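Local structure of cytochrome c2 (Rhodobacter capsulatus, 1VYD) at residues His17-Pro22 and Ala109-Val114; Val58-Ser63 and Lys84-Asp89. The protein carries electrons through its covalently bound heme c, serving as donor to the oxidized bacteriochlorophyll in bacterial photophosphorylation. The protein carries 1 engineered substitution. All blocks are in the same frame, centred on the assembly; numbering follows the deposited sequence.

Contact 1 (His17-Pro22 and Ala109-Val114); sequences HSIIAP and AYLASV. With HEM (protoporphyrin IX containing Fe), chain C.
Ile19 makes a small, buried, wholly apolar contact with Tyr110, Leu111 and Val114, joining strand 19-20, just past the heme-binding cysteines, to the last turn of helix 104-113 and Val114 next to it. Its two branches divide the work. CG1 lies anti to the carbonyl carbon (chi1 -56°) and carries CD1 to Leu111 CD2 at 3.7 Å; the same CD1 meets Tyr110 CE2 at 3.9 Å, approaching the ring obliquely. The other branch, CG2, rests against Val114 CG1, 3.9 Å away. Leu111 has a methyl for each neighbour: while CD2 takes Ile19, CD1 lies 4.1 Å from CMB of the heme. This is the class I cytochrome c fold, in which the C-terminal helix packs beside the heme and the histidine of the Cys-X-X-Cys-His motif binds its iron. Cys13 and Cys16 hold the heme covalently, and His17 NE2 coordinates iron at 2.1 Å, with Met96 SD as the other axial ligand. The second ring nitrogen, His17 ND1, hydrogen-bonds to Pro35 O, which would help hold the rotation of the imidazole and may raise its electron-donating character. Within 109-114, Ser113 OG donates to Tyr110 O at 3.2 Å, from above the carbonyl plane.

Contact 2 (Val58-Ser63 and Lys84-Asp89); sequences VALGAS and KEKLDD
Leu60 and Ala59 of helix 55-62 meet Leu87 and Lys86 of helix 79-87, a helix-to-helix contact in the class I cytochrome c fold, formed near the C-terminal ends of both helices and toward the protein surface. The van der Waals contacts centre on one methyl. Leu87 CD2 reaches the backbone of the other helix, 3.8 Å from Leu60 N, and also touches the side chains there, with Ala59 CB at 4.0 Å and Leu60 CB at 4.2 Å. Leu87 CG stands anti to its own carbonyl carbon (chi1 -71°); with chi2 153° CD1 is the extended branch, and CD2 is turned to the side, against helix 55-62. A second apolar touch involves the lysine: Leu60 CD1 lies 3.7 Å from Lys86 CB, and it is the base of the lysine that packs while the bent chain leads its ammonium end away from the other helix. Phe65, in the loop after helix 55-62, touches both Leu60 and Lys86, extending the apolar patch; the Leu60 side chain is about 7 Å from the heme between nearest atoms.

The backbone hydrogen bonds and the Ser63 side-chain bond stay within their own segments, at the helix ends. At the end of helix 79-87 a Schellman motif forms, with Asp88 at positive phi as its C-prime residue: Asp89 N bonds to Lys84 O at 2.9 Å, and Asp88 N more weakly to Glu85 O. Asp89 OD2 accepts from Lys91 N, just beyond the segment. Just past helix 55-62, Ser63 OG turns back to donate to Leu60 O at 2.8 Å, tilted 23° from the carbonyl plane.

In the fold
From the N terminus, the chain passes helix 3-9 and the heme-binding cysteines before entering 17-22, which opens the long loop that contact 1 closes only at 109-114, on helix 104-113, 87 residues beyond Pro22. Contact 2 is wholly enclosed within that span: helix 55-62 leads through helix 69-77 to helix 79-87, so a separation of 21 residues is bridged. The chain then supplies Met96 before helix 104-113 completes contact 1. The contacts do not touch; their centres are 24 Å apart, on opposite sides of the chain's centre. Contact 1 ties the early heme-binding region to the C-terminal helix, whereas contact 2 joins two mid-chain helices.

Contact 1 (His17-Pro22 and Ala109-Val114)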
# COMPACT_ATOMS: atom_id res chain seq x y z
N HIS A 17 -3.74 8.47 -1.97
CA HIS A 17 -3.60 7.54 -3.05
C HIS A 17 -4.70 7.57 -4.07
O HIS A 17 -5.87 7.62 -3.72
CB HIS A 17 -3.63 6.13 -2.45
CG HIS A 17 -2.43 5.76 -1.64
ND1 HIS A 17 -1.18 5.49 -2.16
CD2 HIS A 17 -2.32 5.62 -0.27
CE1 HIS A 17 -0.39 5.05 -1.20
NE2 HIS A 17 -1.05 5.11 -0.07
N SER A 18 -4.40 7.17 -5.28
CA SER A 18 -5.33 6.83 -6.35
C SER A 18 -5.18 5.39 -6.78
O SER A 18 -4.31 4.61 -6.39
CB SER A 18 -5.08 7.72 -7.58
OG SER A 18 -5.36 9.06 -7.18
N ILE A 19 -6.12 4.99 -7.66
CA ILE A 19 -6.08 3.63 -8.23
C ILE A 19 -6.31 3.82 -9.74
O ILE A 19 -7.40 4.18 -10.21
CB ILE A 19 -7.05 2.62 -7.64
CG1 ILE A 19 -6.88 2.49 -6.10
CG2 ILE A 19 -6.76 1.26 -8.28
CD1 ILE A 19 -7.67 1.38 -5.49
N ILE A 20 -5.21 3.90 -10.49
CA ILE A 20 -5.27 4.17 -11.92
C ILE A 20 -4.74 3.02 -12.77
O ILE A 20 -3.59 2.63 -12.58
CB ILE A 20 -4.55 5.50 -12.24
CG1 ILE A 20 -5.42 6.62 -11.60
CG2 ILE A 20 -4.61 5.82 -13.74
CD1 ILE A 20 -4.64 7.76 -11.03
N ALA A 21 -5.58 2.50 -13.67
CA ALA A 21 -5.14 1.42 -14.55
C ALA A 21 -4.15 1.94 -15.57
O ALA A 21 -4.10 3.13 -15.83
CB ALA A 21 -6.26 0.71 -15.26
N PRO A 22 -3.39 1.01 -16.17
CA PRO A 22 -2.38 1.35 -17.14
C PRO A 22 -2.90 2.08 -18.37
O PRO A 22 -2.14 2.90 -18.92
CB PRO A 22 -1.66 0.03 -17.42
CG PRO A 22 -2.10 -0.96 -16.39
CD PRO A 22 -3.37 -0.43 -15.83
N ALA A 109 -8.02 -7.12 0.32
CA ALA A 109 -8.82 -7.93 -0.62
C ALA A 109 -9.37 -7.02 -1.72
O ALA A 109 -9.42 -7.37 -2.89
CB ALA A 109 -10.06 -8.55 0.03
N TYR A 110 -9.83 -5.82 -1.33
CA TYR A 110 -10.30 -4.88 -2.34
C TYR A 110 -9.15 -4.51 -3.30
O TYR A 110 -9.40 -4.29 -4.48
CB TYR A 110 -10.88 -3.63 -1.65
CG TYR A 110 -11.12 -2.49 -2.61
CD1 TYR A 110 -12.09 -2.64 -3.61
CD2 TYR A 110 -10.39 -1.33 -2.59
CE1 TYR A 110 -12.32 -1.66 -4.57
CE2 TYR A 110 -10.62 -0.27 -3.49
CZ TYR A 110 -11.53 -0.50 -4.51
OH TYR A 110 -11.78 0.52 -5.42
N LEU A 111 -7.92 -4.28 -2.86
CA LEU A 111 -6.84 -3.93 -3.78
C LEU A 111 -6.50 -5.08 -4.74
O LEU A 111 -6.26 -4.83 -5.93
CB LEU A 111 -5.58 -3.42 -3.06
CG LEU A 111 -5.74 -2.11 -2.27
CD1 LEU A 111 -4.62 -1.88 -1.25
CD2 LEU A 111 -5.78 -0.94 -3.23
N ALA A 112 -6.59 -6.34 -4.31
CA ALA A 112 -6.33 -7.49 -5.19
C ALA A 112 -7.43 -7.66 -6.24
O ALA A 112 -7.16 -8.11 -7.36
CB ALA A 112 -6.28 -8.83 -4.42
N SER A 113 -8.67 -7.28 -5.90
CA SER A 113 -9.76 -7.56 -6.81
C SER A 113 -9.91 -6.53 -7.91
O SER A 113 -10.59 -6.78 -8.91
CB SER A 113 -11.09 -7.60 -6.03
OG SER A 113 -11.51 -6.26 -5.80
N VAL A 114 -9.21 -5.42 -7.78
CA VAL A 114 -9.41 -4.26 -8.63
C VAL A 114 -8.79 -4.39 -10.00
O VAL A 114 -9.21 -3.75 -10.95
CB VAL A 114 -8.84 -3.05 -7.81
CG1 VAL A 114 -7.49 -2.59 -8.33
CG2 VAL A 114 -9.89 -1.98 -7.80
CHA HEM C . 2.83 3.76 0.65
CHB HEM C . -1.42 1.44 1.17
CHC HEM C . -3.24 5.37 3.42
CHD HEM C . 0.71 7.91 2.12
C1A HEM C . 1.84 2.79 0.69
C2A HEM C . 1.98 1.42 0.23
C3A HEM C . 0.82 0.82 0.40
C4A HEM C . -0.09 1.77 0.97
CMA HEM C . 0.28 -0.60 0.12
CAA HEM C . 3.32 0.86 -0.36
CBA HEM C . 3.31 1.05 -1.86
CGA HEM C . 4.50 0.59 -2.67
O1A HEM C . 5.46 -0.01 -2.10
O2A HEM C . 4.48 1.00 -3.85
C1B HEM C . -2.23 2.35 1.82
C2B HEM C . -3.57 2.03 2.25
C3B HEM C . -4.02 3.11 2.90
C4B HEM C . -3.05 4.14 2.84
CMB HEM C . -4.29 0.67 1.96
CAB HEM C . -5.35 3.28 3.68
CBB HEM C . -5.69 2.34 4.64
C1C HEM C . -2.31 6.38 3.23
C2C HEM C . -2.53 7.76 3.64
C3C HEM C . -1.45 8.44 3.31
C4C HEM C . -0.51 7.54 2.66
CMC HEM C . -3.86 8.21 4.28
CAC HEM C . -1.07 9.91 3.61
CBC HEM C . -1.47 10.59 4.73
C1D HEM C . 1.60 7.00 1.57
C2D HEM C . 2.97 7.31 1.26
C3D HEM C . 3.56 6.16 0.85
C4D HEM C . 2.59 5.10 0.96
CMD HEM C . 3.55 8.73 1.34
CAD HEM C . 5.01 5.90 0.45
CBD HEM C . 5.72 5.35 1.74
CGD HEM C . 7.18 5.67 1.88
O1D HEM C . 7.62 5.43 3.03
O2D HEM C . 7.83 6.28 0.98
NA HEM C . 0.57 2.97 1.13
NB HEM C . -1.95 3.65 2.14
NC HEM C . -1.07 6.27 2.65
ND HEM C . 1.39 5.63 1.42
FE HEM C . -0.25 4.63 1.85

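Contact 2 (Val58-Ser63 and Lys84-Asp89)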
# COMPACT_ATOMS: atom_id res chain seq x y z
N VAL A 58 12.22 1.32 0.20
CA VAL A 58 13.01 0.83 -0.98
C VAL A 58 13.93 -0.34 -0.67
O VAL A 58 14.02 -1.32 -1.43
CB VAL A 58 13.77 2.08 -1.45
CG1 VAL A 58 14.91 1.76 -2.42
CG2 VAL A 58 12.74 3.03 -2.07
N ALA A 59 14.65 -0.35 0.49
CA ALA A 59 15.55 -1.41 0.93
C ALA A 59 14.74 -2.69 1.13
O ALA A 59 15.10 -3.82 0.86
CB ALA A 59 16.20 -1.04 2.31
N LEU A 60 13.48 -2.50 1.58
CA LEU A 60 12.58 -3.63 1.72
C LEU A 60 12.31 -4.24 0.36
O LEU A 60 12.42 -5.45 0.22
CB LEU A 60 11.35 -3.18 2.50
CG LEU A 60 10.29 -4.32 2.62
CD1 LEU A 60 10.83 -5.50 3.41
CD2 LEU A 60 9.00 -3.69 3.05
N GLY A 61 12.08 -3.44 -0.71
CA GLY A 61 11.88 -4.13 -1.99
C GLY A 61 13.23 -4.61 -2.56
O GLY A 61 13.34 -5.58 -3.34
N ALA A 62 14.35 -3.94 -2.17
CA ALA A 62 15.63 -4.39 -2.69
C ALA A 62 15.97 -5.77 -2.15
O ALA A 62 16.63 -6.53 -2.82
CB ALA A 62 16.62 -3.29 -2.41
N SER A 63 15.44 -6.21 -1.02
CA SER A 63 15.68 -7.57 -0.55
C SER A 63 14.71 -8.59 -1.14
O SER A 63 14.66 -9.64 -0.49
CB SER A 63 15.48 -7.61 0.98
OG SER A 63 14.03 -7.55 1.09
N LYS A 84 10.20 -1.53 10.63
CA LYS A 84 11.23 -1.90 11.62
C LYS A 84 11.41 -3.41 11.77
O LYS A 84 12.54 -3.93 11.66
CB LYS A 84 10.91 -1.35 13.03
CG LYS A 84 10.53 0.12 13.00
CD LYS A 84 11.05 0.91 14.18
CE LYS A 84 10.52 2.34 14.12
NZ LYS A 84 9.04 2.18 14.35
N GLU A 85 10.36 -4.16 11.94
CA GLU A 85 10.38 -5.61 11.98
C GLU A 85 10.90 -6.33 10.74
O GLU A 85 11.86 -7.13 10.85
CB GLU A 85 8.95 -6.10 12.32
CG GLU A 85 8.99 -7.55 12.76
CD GLU A 85 7.67 -8.14 13.18
OE1 GLU A 85 7.19 -9.06 12.43
OE2 GLU A 85 7.15 -7.70 14.27
N LYS A 86 10.44 -6.07 9.50
CA LYS A 86 10.94 -6.76 8.33
C LYS A 86 12.41 -6.46 8.03
O LYS A 86 13.12 -7.27 7.44
CB LYS A 86 10.25 -6.44 6.99
CG LYS A 86 8.77 -6.77 6.94
CD LYS A 86 8.57 -8.16 6.41
CE LYS A 86 7.25 -8.70 6.98
NZ LYS A 86 7.33 -10.19 7.20
N LEU A 87 12.79 -5.20 8.24
CA LEU A 87 14.17 -4.87 7.94
C LEU A 87 15.03 -5.26 9.13
O LEU A 87 16.24 -5.18 9.01
CB LEU A 87 14.31 -3.39 7.57
CG LEU A 87 13.67 -3.11 6.18
CD1 LEU A 87 13.20 -1.66 6.10
CD2 LEU A 87 14.65 -3.46 5.06
N ASP A 88 14.46 -5.48 10.31
CA ASP A 88 15.23 -5.75 11.52
C ASP A 88 16.05 -4.49 11.78
O ASP A 88 17.26 -4.56 11.96
CB ASP A 88 16.17 -6.95 11.41
CG ASP A 88 15.74 -8.05 12.37
OD1 ASP A 88 15.33 -9.09 11.83
OD2 ASP A 88 15.85 -7.80 13.59
N ASP A 89 15.37 -3.34 11.71
CA ASP A 89 16.04 -2.07 11.94
C ASP A 89 15.15 -1.07 12.68
O ASP A 89 14.14 -0.57 12.17
CB ASP A 89 16.47 -1.47 10.64
CG ASP A 89 17.10 -0.12 10.70
OD1 ASP A 89 17.47 0.33 9.58
OD2 ASP A 89 17.21 0.51 11.77